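Local coordinates for chitin oligosaccharide binding protein NagB2 (Paenibacillus sp. FPU-7, PDB 7EHU), which binds chitin oligosaccharides such as N,N'-diacetylchitobiose and N,N',N''-triacetylchitotriose, probably as the extracellular solute-binding component of a sugar uptake system, at residues L142-F147 and D352-S357; Y153-F158 and K291-Y296; A159-T164 and E178-K183; Y340-Q345 and P356-V361. All blocks are in the same frame, centred on the assembly; numbering follows the deposited sequence.

Contact 1 (L142-F147 and D352-S357). With NAG (2-acetamido-2-deoxy-beta-D-glucopyranose), chain B; NAG (2-acetamido-2-deoxy-beta-D-glucopyranose), chain C.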
loop_
_atom_site.group_PDB
_atom_site.type_symbol
_atom_site.label_atom_id
_atom_site.label_comp_id
_atom_site.label_asym_id
_atom_site.label_seq_id
_atom_site.Cartn_x
_atom_site.Cartn_y
_atom_site.Cartn_z
ATOM N N LEU A 142 -12.737 5.413 -5.728
ATOM C CA LEU A 142 -13.102 5.696 -4.342
ATOM C C LEU A 142 -12.237 4.843 -3.426
ATOM O O LEU A 142 -12.338 3.607 -3.455
ATOM C CB LEU A 142 -14.582 5.439 -4.071
ATOM C CG LEU A 142 -15.506 6.287 -4.931
ATOM C CD1 LEU A 142 -16.947 5.838 -4.767
ATOM C CD2 LEU A 142 -15.406 7.783 -4.639
ATOM N N PRO A 143 -11.385 5.444 -2.605
ATOM C CA PRO A 143 -10.505 4.638 -1.762
ATOM C C PRO A 143 -11.339 3.839 -0.774
ATOM O O PRO A 143 -12.321 4.342 -0.213
ATOM C CB PRO A 143 -9.645 5.684 -1.057
ATOM C CG PRO A 143 -10.444 6.935 -1.085
ATOM C CD PRO A 143 -11.223 6.882 -2.363
ATOM N N GLU A 144 -10.928 2.592 -0.535
ATOM C CA GLU A 144 -11.588 1.697 0.413
ATOM C C GLU A 144 -11.089 1.898 1.834
ATOM O O GLU A 144 -11.846 1.691 2.784
ATOM C CB GLU A 144 -11.315 0.237 -0.020
ATOM C CG GLU A 144 -11.705 -0.810 0.974
ATOM C CD GLU A 144 -11.482 -2.246 0.524
ATOM O OE1 GLU A 144 -11.281 -2.510 -0.671
ATOM O OE2 GLU A 144 -11.539 -3.124 1.393
ATOM N N ALA A 145 -9.830 2.287 1.974
ATOM C CA ALA A 145 -9.176 2.440 3.258
ATOM C C ALA A 145 -8.098 3.490 3.079
ATOM O O ALA A 145 -7.743 3.853 1.958
ATOM C CB ALA A 145 -8.532 1.129 3.716
ATOM N N GLY A 146 -7.577 3.987 4.202
ATOM C CA GLY A 146 -6.329 4.720 4.223
ATOM C C GLY A 146 -5.163 3.795 4.562
ATOM O O GLY A 146 -5.351 2.654 4.942
ATOM N N PHE A 147 -3.942 4.307 4.416
ATOM C CA PHE A 147 -2.765 3.559 4.834
ATOM C C PHE A 147 -1.691 4.505 5.344
ATOM O O PHE A 147 -1.622 5.675 4.957
ATOM C CB PHE A 147 -2.168 2.668 3.709
ATOM C CG PHE A 147 -1.302 3.425 2.727
ATOM C CD1 PHE A 147 -1.865 4.183 1.695
ATOM C CD2 PHE A 147 0.068 3.395 2.850
ATOM C CE1 PHE A 147 -1.064 4.887 0.824
ATOM C CE2 PHE A 147 0.879 4.109 1.966
ATOM C CZ PHE A 147 0.312 4.868 0.974
ATOM N N ASP A 352 -11.008 -6.090 11.475
ATOM C CA ASP A 352 -9.732 -6.276 10.814
ATOM C C ASP A 352 -8.819 -5.105 10.982
ATOM O O ASP A 352 -7.760 -5.066 10.342
ATOM C CB ASP A 352 -9.914 -6.527 9.337
ATOM C CG ASP A 352 -9.896 -7.954 9.024
ATOM O OD1 ASP A 352 -9.722 -8.789 9.959
ATOM O OD2 ASP A 352 -9.973 -8.217 7.829
ATOM N N ASN A 353 -9.204 -4.139 11.820
ATOM C CA ASN A 353 -8.342 -3.010 12.059
ATOM C C ASN A 353 -8.046 -2.309 10.750
ATOM O O ASN A 353 -6.961 -1.755 10.580
ATOM C CB ASN A 353 -7.060 -3.434 12.781
ATOM C CG ASN A 353 -7.272 -3.553 14.281
ATOM O OD1 ASN A 353 -7.209 -2.566 15.009
ATOM N ND2 ASN A 353 -7.587 -4.740 14.733
ATOM N N ARG A 354 -9.006 -2.364 9.813
ATOM C CA ARG A 354 -8.848 -1.683 8.531
ATOM C C ARG A 354 -9.177 -0.195 8.698
ATOM O O ARG A 354 -10.198 0.177 9.275
ATOM C CB ARG A 354 -9.689 -2.368 7.438
ATOM C CG ARG A 354 -9.432 -3.910 7.278
ATOM C CD ARG A 354 -9.572 -4.499 5.838
ATOM N NE ARG A 354 -10.978 -4.534 5.398
ATOM C CZ ARG A 354 -11.876 -5.443 5.778
ATOM N NH1 ARG A 354 -11.582 -6.444 6.612
ATOM N NH2 ARG A 354 -13.115 -5.339 5.343
ATOM N N VAL A 355 -8.284 0.644 8.199
ATOM C CA VAL A 355 -8.272 2.091 8.407
ATOM C C VAL A 355 -9.320 2.778 7.540
ATOM O O VAL A 355 -9.237 2.651 6.316
ATOM C CB VAL A 355 -6.872 2.611 8.027
ATOM C CG1 VAL A 355 -6.814 4.115 7.982
ATOM C CG2 VAL A 355 -5.799 2.045 8.946
ATOM N N PRO A 356 -10.290 3.526 8.094
ATOM C CA PRO A 356 -11.352 4.086 7.237
ATOM C C PRO A 356 -10.848 5.050 6.175
ATOM O O PRO A 356 -9.882 5.795 6.370
ATOM C CB PRO A 356 -12.265 4.815 8.224
ATOM C CG PRO A 356 -12.061 4.070 9.506
ATOM C CD PRO A 356 -10.609 3.698 9.530
ATOM N N SER A 357 -11.545 5.041 5.041
ATOM C CA SER A 357 -11.412 6.119 4.067
ATOM C C SER A 357 -12.490 7.182 4.203
ATOM O O SER A 357 -12.364 8.248 3.588
ATOM C CB SER A 357 -11.450 5.558 2.650
ATOM O OG SER A 357 -12.688 4.912 2.441
HETATM C C1 NAG B . 0.027 -1.750 -1.919
HETATM C C2 NAG B . 0.704 -1.779 -3.268
HETATM C C3 NAG B . 1.892 -0.818 -3.296
HETATM C C4 NAG B . 1.452 0.578 -2.870
HETATM C C5 NAG B . 0.741 0.521 -1.522
HETATM C C6 NAG B . 0.181 1.857 -1.080
HETATM C C7 NAG B . 0.581 -3.790 -4.662
HETATM C C8 NAG B . 1.146 -5.159 -4.927
HETATM N N2 NAG B . 1.120 -3.121 -3.641
HETATM O O3 NAG B . 2.423 -0.809 -4.615
HETATM O O4 NAG B . 2.561 1.462 -2.732
HETATM O O5 NAG B . -0.347 -0.413 -1.598
HETATM O O6 NAG B . -0.768 2.364 -2.006
HETATM O O7 NAG B . -0.316 -3.306 -5.354
HETATM C C1 NAG C . -4.247 -3.937 0.309
HETATM C C2 NAG C . -4.142 -2.423 0.245
HETATM C C3 NAG C . -3.195 -1.989 -0.870
HETATM C C4 NAG C . -1.879 -2.752 -0.820
HETATM C C5 NAG C . -2.180 -4.244 -0.761
HETATM C C6 NAG C . -0.960 -5.122 -0.646
HETATM C C7 NAG C . -6.214 -1.267 0.970
HETATM C C8 NAG C . -7.547 -0.764 0.519
HETATM N N2 NAG C . -5.457 -1.839 0.022
HETATM O O3 NAG C . -2.991 -0.591 -0.733
HETATM O O4 NAG C . -1.145 -2.509 -2.017
HETATM O O5 NAG C . -2.982 -4.502 0.397
HETATM O O6 NAG C . -1.320 -6.499 -0.693
HETATM O O7 NAG C . -5.835 -1.141 2.131
HETATM O O HOH W 1 -13.461 -3.631 3.127
#
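The Arg354 guanidinium, in one of its two modelled conformers, meets Glu144 obliquely: its NE stays 4.3 Å from Glu144 OE2, beyond a salt bridge. Glu144 belongs to the glycan pocket of a bacterial solute-binding protein fold, which strand 138-154 lines with Glu144, Ala145 and Phe147. At the guanidinium edge, in its plane, sit the Asp352 carboxylate and a water. Asp352 OD2 takes a salt bridge from Arg354 NH1, its hydrogen bond weak in angle, while in this conformer the water accepts from Arg354 NH2 and donates to Glu144 OE2 at 2.6 Å, joining the two charges indirectly. The other flat group, the Phe147 ring, carries sugar on one face: C6 of the chain B NAG lies 3.6 Å above the plane, offset toward the rim. Phe147 holds CG between its backbone N and carbonyl carbon (chi1 80°), which swings the ring to the sugar. With an alanine here, that C6 group would probably lose the flat surface it rests on, and a gap would open beside the sugar. Two residues back, Ala145 CB touches acetamide methyl C8 of the chain C NAG at 3.8 Å. On the loop side, Gly146 N donates to Val355 O (3.0 Å), approaching from above the carbonyl plane. Val355 turns its CB against Gly146 O. Further along, Ser357 OG donates to Pro143 O at 2.7 Å, 45° out of the carbonyl plane.

Contact 2 (Y153-F158 and K291-Y296)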
loop_
_atom_site.group_PDB
_atom_site.type_symbol
_atom_site.label_atom_id
_atom_site.label_comp_id
_atom_site.label_asym_id
_atom_site.label_seq_id
_atom_site.Cartn_x
_atom_site.Cartn_y
_atom_site.Cartn_z
ATOM N N TYR A 153 7.102 -3.716 15.246
ATOM C CA TYR A 153 8.254 -4.299 15.922
ATOM C C TYR A 153 7.823 -5.130 17.121
ATOM O O TYR A 153 6.754 -4.943 17.709
ATOM C CB TYR A 153 9.313 -3.242 16.278
ATOM C CG TYR A 153 9.095 -2.480 17.565
ATOM C CD1 TYR A 153 8.260 -1.369 17.605
ATOM C CD2 TYR A 153 9.789 -2.818 18.724
ATOM C CE1 TYR A 153 8.103 -0.640 18.754
ATOM C CE2 TYR A 153 9.635 -2.086 19.892
ATOM C CZ TYR A 153 8.798 -0.993 19.900
ATOM O OH TYR A 153 8.659 -0.281 21.056
ATOM N N ASN A 154 8.678 -6.089 17.439
ATOM C CA ASN A 154 8.466 -7.023 18.538
ATOM C C ASN A 154 9.111 -6.455 19.795
ATOM O O ASN A 154 10.336 -6.361 19.888
ATOM C CB ASN A 154 9.032 -8.370 18.124
ATOM C CG ASN A 154 8.758 -9.452 19.123
ATOM O OD1 ASN A 154 8.818 -9.233 20.336
ATOM N ND2 ASN A 154 8.388 -10.618 18.624
ATOM N N THR A 155 8.271 -6.062 20.745
ATOM C CA THR A 155 8.768 -5.416 21.948
ATOM C C THR A 155 9.522 -6.401 22.829
ATOM O O THR A 155 10.411 -5.992 23.586
ATOM C CB THR A 155 7.606 -4.786 22.729
ATOM O OG1 THR A 155 6.539 -5.739 22.901
ATOM C CG2 THR A 155 7.057 -3.565 22.010
ATOM N N LYS A 156 9.185 -7.691 22.744
ATOM C CA LYS A 156 9.903 -8.722 23.494
ATOM C C LYS A 156 11.299 -8.936 22.930
ATOM O O LYS A 156 12.276 -8.970 23.676
ATOM C CB LYS A 156 9.098 -10.026 23.425
ATOM C CG LYS A 156 9.494 -11.212 24.284
ATOM C CD LYS A 156 10.494 -11.983 23.463
ATOM C CE LYS A 156 10.849 -13.351 23.972
ATOM N NZ LYS A 156 11.929 -14.002 23.116
ATOM N N LEU A 157 11.412 -9.102 21.608
ATOM C CA LEU A 157 12.728 -9.305 21.020
ATOM C C LEU A 157 13.600 -8.074 21.205
ATOM O O LEU A 157 14.805 -8.191 21.444
ATOM C CB LEU A 157 12.595 -9.656 19.541
ATOM C CG LEU A 157 11.979 -11.015 19.223
ATOM C CD1 LEU A 157 11.777 -11.147 17.723
ATOM C CD2 LEU A 157 12.818 -12.185 19.756
ATOM N N PHE A 158 13.021 -6.874 21.085
ATOM C CA PHE A 158 13.795 -5.670 21.365
ATOM C C PHE A 158 14.346 -5.710 22.789
ATOM O O PHE A 158 15.533 -5.476 23.008
ATOM C CB PHE A 158 12.948 -4.400 21.146
ATOM C CG PHE A 158 13.020 -3.821 19.744
ATOM C CD1 PHE A 158 12.935 -4.635 18.621
ATOM C CD2 PHE A 158 13.140 -2.451 19.546
ATOM C CE1 PHE A 158 12.959 -4.096 17.337
ATOM C CE2 PHE A 158 13.181 -1.912 18.264
ATOM C CZ PHE A 158 13.112 -2.743 17.161
ATOM N N LYS A 291 1.154 -11.033 19.019
ATOM C CA LYS A 291 -0.015 -10.163 19.121
ATOM C C LYS A 291 -0.081 -9.406 20.444
ATOM O O LYS A 291 -0.714 -8.344 20.488
ATOM C CB LYS A 291 -1.297 -10.979 18.933
ATOM C CG LYS A 291 -1.606 -11.916 20.088
ATOM C CD LYS A 291 -2.758 -12.850 19.753
ATOM C CE LYS A 291 -3.111 -13.786 20.925
ATOM N NZ LYS A 291 -3.459 -13.044 22.169
ATOM N N ASP A 292 0.558 -9.901 21.507
ATOM C CA ASP A 292 0.577 -9.213 22.792
ATOM C C ASP A 292 1.942 -8.601 23.112
ATOM O O ASP A 292 2.157 -8.141 24.243
ATOM C CB ASP A 292 0.116 -10.129 23.919
ATOM C CG ASP A 292 -1.242 -10.717 23.658
ATOM O OD1 ASP A 292 -2.172 -9.943 23.366
ATOM O OD2 ASP A 292 -1.406 -11.951 23.751
ATOM N N ASN A 293 2.853 -8.564 22.139
ATOM C CA ASN A 293 4.200 -8.042 22.308
ATOM C C ASN A 293 4.647 -7.320 21.045
ATOM O O ASN A 293 5.722 -7.579 20.499
ATOM C CB ASN A 293 5.187 -9.148 22.658
ATOM C CG ASN A 293 4.933 -9.742 24.016
ATOM O OD1 ASN A 293 5.361 -9.181 25.042
ATOM N ND2 ASN A 293 4.234 -10.857 24.056
ATOM N N VAL A 294 3.816 -6.383 20.576
ATOM C CA VAL A 294 4.048 -5.687 19.312
ATOM C C VAL A 294 3.829 -4.180 19.503
ATOM O O VAL A 294 2.895 -3.742 20.189
ATOM C CB VAL A 294 3.197 -6.288 18.159
ATOM C CG1 VAL A 294 1.686 -6.250 18.470
ATOM C CG2 VAL A 294 3.513 -5.629 16.842
ATOM N N GLY A 295 4.713 -3.389 18.909
ATOM C CA GLY A 295 4.628 -1.946 18.881
ATOM C C GLY A 295 4.845 -1.445 17.469
ATOM O O GLY A 295 4.898 -2.229 16.504
ATOM N N TYR A 296 5.021 -0.132 17.331
ATOM C CA TYR A 296 5.132 0.473 16.016
ATOM C C TYR A 296 5.933 1.755 16.121
ATOM O O TYR A 296 5.802 2.481 17.107
ATOM C CB TYR A 296 3.743 0.803 15.496
ATOM C CG TYR A 296 3.653 1.276 14.074
ATOM C CD1 TYR A 296 3.530 0.373 13.027
ATOM C CD2 TYR A 296 3.631 2.636 13.767
ATOM C CE1 TYR A 296 3.382 0.800 11.734
ATOM C CE2 TYR A 296 3.482 3.075 12.475
ATOM C CZ TYR A 296 3.364 2.149 11.458
ATOM O OH TYR A 296 3.168 2.605 10.174
HETATM O O HOH W 2 6.496 -6.754 25.414
#
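Three backbone hydrogen bonds tie Tyr153-Thr155 to Asn293-Gly295. Tyr153 and Gly295 form an antiparallel hydrogen-bonded pair: Tyr153 N reaches Gly295 O, and Gly295 N returns to Tyr153 O at 2.8 Å, nearly straight at 168°. Asn154 and Val294 follow as a non-hydrogen-bonded pair, and beyond them Thr155 N donates to Asn293 O at 3.0 Å. Weaker CA-H...O contacts fill in between, from Val294 CA to Tyr153 O and from Asn154 CA to Asn293 O.

The polar side chains work mainly where strand 138-154 turns into helix 155-160. Asn154 is the N-cap: with CG anti to the backbone N (chi1 -175°), it brings OD1 under the first turn, where Leu157 N donates at 2.9 Å in a straight bond and Lys156 N adds a weak one. A leucine in its place would probably leave those two amides without their acceptor and fray the helix start. Across the contact, one water links Thr155 OG1 with Asn293 OD1, 2.7 Å from each.

Packing is led by the Tyr153 ring, whose CE1 comes within 3.4 Å of Tyr296 N, meeting the Gly295-Tyr296 peptide obliquely. Gly295 has to be small here, since a CB would clash with Tyr153 CE1. Tyr153 CD2 also lies 3.3 Å above the Phe158 ring, over its centre. At the outer edge, Lys156 CB packs on Asn293 CB at 4.1 Å, while Lys156 NZ turns away to a salt bridge with Asp160.

Contact 3 (A159-T164 and E178-K183)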
loop_
_atom_site.group_PDB
_atom_site.type_symbol
_atom_site.label_atom_id
_atom_site.label_comp_id
_atom_site.label_asym_id
_atom_site.label_seq_id
_atom_site.Cartn_x
_atom_site.Cartn_y
_atom_site.Cartn_z
ATOM N N ALA A 159 13.485 -6.016 23.768
ATOM C CA ALA A 159 13.938 -6.126 25.159
ATOM C C ALA A 159 15.004 -7.208 25.323
ATOM O O ALA A 159 15.975 -7.018 26.072
ATOM C CB ALA A 159 12.752 -6.395 26.088
ATOM N N ASP A 160 14.860 -8.337 24.613
ATOM C CA ASP A 160 15.888 -9.371 24.680
ATOM C C ASP A 160 17.256 -8.818 24.295
ATOM O O ASP A 160 18.283 -9.263 24.822
ATOM C CB ASP A 160 15.548 -10.532 23.741
ATOM C CG ASP A 160 14.343 -11.354 24.190
ATOM O OD1 ASP A 160 13.974 -11.319 25.380
ATOM O OD2 ASP A 160 13.788 -12.083 23.339
ATOM N N ALA A 161 17.290 -7.868 23.362
ATOM C CA ALA A 161 18.525 -7.274 22.871
ATOM C C ALA A 161 18.906 -6.009 23.623
ATOM O O ALA A 161 19.845 -5.320 23.213
ATOM C CB ALA A 161 18.409 -6.969 21.370
ATOM N N GLY A 162 18.200 -5.684 24.699
ATOM C CA GLY A 162 18.540 -4.532 25.500
ATOM C C GLY A 162 18.000 -3.209 25.006
ATOM O O GLY A 162 18.427 -2.161 25.505
ATOM N N ILE A 163 17.084 -3.221 24.046
ATOM C CA ILE A 163 16.552 -2.006 23.447
ATOM C C ILE A 163 15.233 -1.746 24.158
ATOM O O ILE A 163 14.316 -2.575 24.077
ATOM C CB ILE A 163 16.249 -2.249 21.967
ATOM C CG1 ILE A 163 17.446 -2.849 21.247
ATOM C CG2 ILE A 163 15.889 -0.900 21.306
ATOM C CD1 ILE A 163 17.091 -3.351 19.843
ATOM N N THR A 164 15.116 -0.607 24.833
ATOM C CA THR A 164 14.005 -0.359 25.744
ATOM C C THR A 164 13.036 0.705 25.244
ATOM O O THR A 164 12.064 0.999 25.947
ATOM C CB THR A 164 14.545 0.052 27.126
ATOM O OG1 THR A 164 15.321 1.253 26.988
ATOM C CG2 THR A 164 15.418 -1.051 27.718
ATOM N N GLU A 178 22.212 -3.263 15.407
ATOM C CA GLU A 178 23.461 -3.850 15.893
ATOM C C GLU A 178 23.193 -4.792 17.059
ATOM O O GLU A 178 23.732 -5.907 17.120
ATOM C CB GLU A 178 24.419 -2.727 16.327
ATOM C CG GLU A 178 25.180 -2.058 15.178
ATOM C CD GLU A 178 25.856 -0.734 15.556
ATOM O OE1 GLU A 178 25.939 -0.413 16.763
ATOM O OE2 GLU A 178 26.308 -0.023 14.626
ATOM N N ALA A 179 22.368 -4.352 18.005
ATOM C CA ALA A 179 22.108 -5.145 19.206
ATOM C C ALA A 179 21.309 -6.402 18.883
ATOM O O ALA A 179 21.552 -7.473 19.462
ATOM C CB ALA A 179 21.357 -4.291 20.233
ATOM N N LEU A 180 20.342 -6.292 17.973
ATOM C CA LEU A 180 19.572 -7.464 17.574
ATOM C C LEU A 180 20.467 -8.471 16.867
ATOM O O LEU A 180 20.447 -9.668 17.186
ATOM C CB LEU A 180 18.426 -7.039 16.656
ATOM C CG LEU A 180 17.300 -6.246 17.333
ATOM C CD1 LEU A 180 16.503 -5.458 16.299
ATOM C CD2 LEU A 180 16.379 -7.159 18.142
ATOM N N LYS A 181 21.294 -7.992 15.926
ATOM C CA LYS A 181 22.219 -8.865 15.210
ATOM C C LYS A 181 23.163 -9.567 16.179
ATOM O O LYS A 181 23.434 -10.763 16.030
ATOM C CB LYS A 181 22.992 -8.031 14.183
ATOM C CG LYS A 181 23.838 -8.807 13.150
ATOM C CD LYS A 181 22.986 -9.706 12.248
ATOM C CE LYS A 181 23.818 -10.486 11.244
ATOM N NZ LYS A 181 24.918 -11.240 11.906
ATOM N N ALA A 182 23.629 -8.855 17.210
ATOM C CA ALA A 182 24.577 -9.439 18.159
ATOM C C ALA A 182 23.950 -10.568 18.963
ATOM O O ALA A 182 24.667 -11.461 19.446
ATOM C CB ALA A 182 25.103 -8.350 19.091
ATOM N N LYS A 183 22.630 -10.541 19.132
ATOM C CA LYS A 183 21.899 -11.620 19.775
ATOM C C LYS A 183 21.426 -12.688 18.799
ATOM O O LYS A 183 20.653 -13.566 19.199
ATOM C CB LYS A 183 20.677 -11.069 20.499
ATOM C CG LYS A 183 20.888 -10.198 21.723
ATOM C CD LYS A 183 21.444 -10.895 22.962
ATOM C CE LYS A 183 20.486 -12.006 23.327
ATOM N NZ LYS A 183 20.183 -12.268 24.747
HETATM O O HOH W 3 18.209 -11.837 26.192
#
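Lys183 reaches Ala161 through its first torsion: with CG anti to the carbonyl carbon (chi1 -68°), that atom lies 3.9 Å from Ala161 CA, and bends at chi2 (-69°) and chi3 (-58°) then curl CE and NZ toward Asp160 O. Leu180 swings its methyls toward the other segment. What they meet is the end of helix 155-160, closed by a Schellman motif: Gly162, at positive phi, is its C-prime residue, Ile163 N bonds to Phe158 O and Gly162 N to Ala159 O. Helix 170-182 packs against this turn without a direct hydrogen bond. Leu180 touches with one methyl and its branch carbon: CD2 meets Ala161 CB at 3.8 Å, and CG meets Ile163 CD1 at 3.8 Å, the Leu180 and Ile163 side chains crossing at about a right angle. Behind Leu180 and Ile163, Phe158 of helix 155-160 completes the apolar patch. Ala179 CB lies 4.1 Å from Ala161 CB and fits close to the turn because both residues are small. At the rim a water donates to Asp160 O and accepts from Lys183 NZ, though the second leg is doubtfully short; the Asp160 carboxylate instead pairs with Lys156. Ala179 CB also sits 3.5 Å from Ala161 O.

Contact 4 (Y340-Q345 and P356-V361)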
loop_
_atom_site.group_PDB
_atom_site.type_symbol
_atom_site.label_atom_id
_atom_site.label_comp_id
_atom_site.label_asym_id
_atom_site.label_seq_id
_atom_site.Cartn_x
_atom_site.Cartn_y
_atom_site.Cartn_z
ATOM N N TYR A 340 -19.784 1.867 0.310
ATOM C CA TYR A 340 -19.217 3.083 0.905
ATOM C C TYR A 340 -20.226 3.658 1.888
ATOM O O TYR A 340 -20.929 4.624 1.619
ATOM C CB TYR A 340 -18.810 4.066 -0.193
ATOM C CG TYR A 340 -17.678 3.533 -1.029
ATOM C CD1 TYR A 340 -16.365 3.615 -0.586
ATOM C CD2 TYR A 340 -17.910 2.923 -2.253
ATOM C CE1 TYR A 340 -15.321 3.123 -1.337
ATOM C CE2 TYR A 340 -16.876 2.429 -3.015
ATOM C CZ TYR A 340 -15.591 2.514 -2.553
ATOM O OH TYR A 340 -14.569 2.024 -3.321
ATOM N N THR A 341 -20.309 3.015 3.047
ATOM C CA THR A 341 -21.176 3.475 4.125
ATOM C C THR A 341 -20.432 3.267 5.436
ATOM O O THR A 341 -19.557 2.402 5.539
ATOM C CB THR A 341 -22.544 2.771 3.968
ATOM O OG1 THR A 341 -23.484 3.283 4.911
ATOM C CG2 THR A 341 -22.411 1.257 4.120
ATOM N N LEU A 342 -20.752 4.089 6.429
ATOM C CA LEU A 342 -19.977 4.030 7.665
ATOM C C LEU A 342 -20.177 2.712 8.401
ATOM O O LEU A 342 -19.338 2.309 9.190
ATOM C CB LEU A 342 -20.338 5.199 8.592
ATOM C CG LEU A 342 -19.971 6.588 8.074
ATOM C CD1 LEU A 342 -20.040 7.624 9.191
ATOM C CD2 LEU A 342 -18.606 6.611 7.434
ATOM N N GLU A 343 -21.269 2.041 8.171
ATOM C CA GLU A 343 -21.506 0.760 8.778
ATOM C C GLU A 343 -20.563 -0.318 8.256
ATOM O O GLU A 343 -19.945 -1.060 9.042
ATOM C CB GLU A 343 -23.026 0.760 9.051
ATOM C CG GLU A 343 -23.618 -0.476 9.679
ATOM C CD GLU A 343 -25.108 -0.334 9.969
ATOM O OE1 GLU A 343 -25.989 0.411 9.804
ATOM O OE2 GLU A 343 -25.488 -1.192 9.040
ATOM N N ILE A 344 -20.248 -0.258 6.976
ATOM C CA ILE A 344 -19.272 -1.177 6.401
ATOM C C ILE A 344 -17.857 -0.786 6.832
ATOM O O ILE A 344 -17.047 -1.630 7.230
ATOM C CB ILE A 344 -19.419 -1.194 4.867
ATOM C CG1 ILE A 344 -20.789 -1.764 4.444
ATOM C CG2 ILE A 344 -18.276 -1.977 4.214
ATOM C CD1 ILE A 344 -21.068 -3.178 4.893
ATOM N N GLN A 345 -17.543 0.513 6.760
ATOM C CA GLN A 345 -16.229 0.987 7.173
ATOM C C GLN A 345 -15.980 0.688 8.646
ATOM O O GLN A 345 -14.854 0.365 9.042
ATOM C CB GLN A 345 -16.133 2.490 6.919
ATOM C CG GLN A 345 -16.219 2.882 5.462
ATOM C CD GLN A 345 -14.882 3.235 4.860
ATOM O OE1 GLN A 345 -14.082 3.939 5.473
ATOM N NE2 GLN A 345 -14.619 2.739 3.658
ATOM N N PRO A 356 -10.290 3.526 8.094
ATOM C CA PRO A 356 -11.352 4.086 7.237
ATOM C C PRO A 356 -10.848 5.050 6.175
ATOM O O PRO A 356 -9.882 5.795 6.370
ATOM C CB PRO A 356 -12.265 4.815 8.224
ATOM C CG PRO A 356 -12.061 4.070 9.506
ATOM C CD PRO A 356 -10.609 3.698 9.530
ATOM N N SER A 357 -11.545 5.041 5.041
ATOM C CA SER A 357 -11.412 6.119 4.067
ATOM C C SER A 357 -12.490 7.182 4.203
ATOM O O SER A 357 -12.364 8.248 3.588
ATOM C CB SER A 357 -11.450 5.558 2.650
ATOM O OG SER A 357 -12.688 4.912 2.441
ATOM N N MET A 358 -13.544 6.916 4.976
ATOM C CA MET A 358 -14.675 7.817 5.158
ATOM C C MET A 358 -14.630 8.393 6.559
ATOM O O MET A 358 -14.173 7.738 7.493
ATOM C CB MET A 358 -15.975 7.019 4.981
ATOM C CG MET A 358 -16.171 6.568 3.524
ATOM S SD MET A 358 -17.671 5.615 3.291
ATOM C CE MET A 358 -18.872 6.968 3.388
ATOM N N LYS A 359 -15.091 9.635 6.678
ATOM C CA LYS A 359 -15.064 10.376 7.935
ATOM C C LYS A 359 -16.167 9.945 8.893
ATOM O O LYS A 359 -17.247 9.543 8.490
ATOM C CB LYS A 359 -15.264 11.872 7.650
ATOM C CG LYS A 359 -14.209 12.509 6.759
ATOM C CD LYS A 359 -14.591 13.920 6.358
ATOM C CE LYS A 359 -13.974 14.341 5.070
ATOM N NZ LYS A 359 -14.535 15.594 4.551
ATOM N N GLY A 360 -15.897 10.081 10.185
ATOM C CA GLY A 360 -16.938 9.916 11.176
ATOM C C GLY A 360 -17.146 8.533 11.749
ATOM O O GLY A 360 -18.123 8.332 12.480
ATOM N N VAL A 361 -16.275 7.572 11.447
ATOM C CA VAL A 361 -16.389 6.261 12.083
ATOM C C VAL A 361 -16.039 6.425 13.561
ATOM O O VAL A 361 -14.944 6.896 13.868
ATOM C CB VAL A 361 -15.463 5.241 11.405
ATOM C CG1 VAL A 361 -15.474 3.934 12.166
ATOM C CG2 VAL A 361 -15.831 5.057 9.942
#
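The loop 356-361 runs past the first turn of helix 342-352, bringing Pro356 near Gln345 and Val361 near Leu342, with CA atoms 5.8 and 6.1 Å apart. Gln345 does the polar work. Bent at chi2 (-103°), its chain sends the amide toward the loop, and OE1 accepts from two successive backbone amides. Ser357 N, at 2.8 Å, lies in the carbonyl plane on a lone pair; Met358 N, at 3.1 Å, comes from above that plane. These two bonds fix the amide, and NE2 adds weak ones, to Ser357 OG, which bonds chiefly to Pro143 O, and to Glu144 O. Met358 crosses Gln345 at about a right angle and pushes its sulfur into the corner before the helix, where SD sits 3.5 Å from Tyr340 C. Leu342 lies over the loop alongside: its CD2 meets Met358 CB at 3.6 Å and Lys359 O at 3.4 Å. Val361 CG2 rests against both this methyl and Gln345 CB, 4.0 Å from the latter. Gly360, at phi 91°, allows the chain to turn here. The loop is thus held to the start of helix 342-352; Leu123, Lys126 and Phe127 touch Met358 as well, and the bond from Gln345 NE2 to Glu144 O, with a weak one from Tyr340 OH to Leu142 O, links this corner to strand 138-154.

In the fold
Contacts 1 and 4 adjoin, sharing Pro356 and Ser357, their centres about 8 Å apart; contact 1 is buried beside the glycan and contact 4, partly buried, backs it from the helix side. Contacts 2 and 3 sit at the far end of strand 138-154 and share helix 155-160, one at its start, the other at its end. Contact 2, partly buried, reaches the sheet used by contact 1, yet the two do not touch. The chemistry follows: charges, water and sugar in contact 1, backbone pairing in contact 2, apolar packing of alanines with a leucine and an isoleucine, near the surface, in contact 3, and a side-chain amide gripping loop backbone in contact 4.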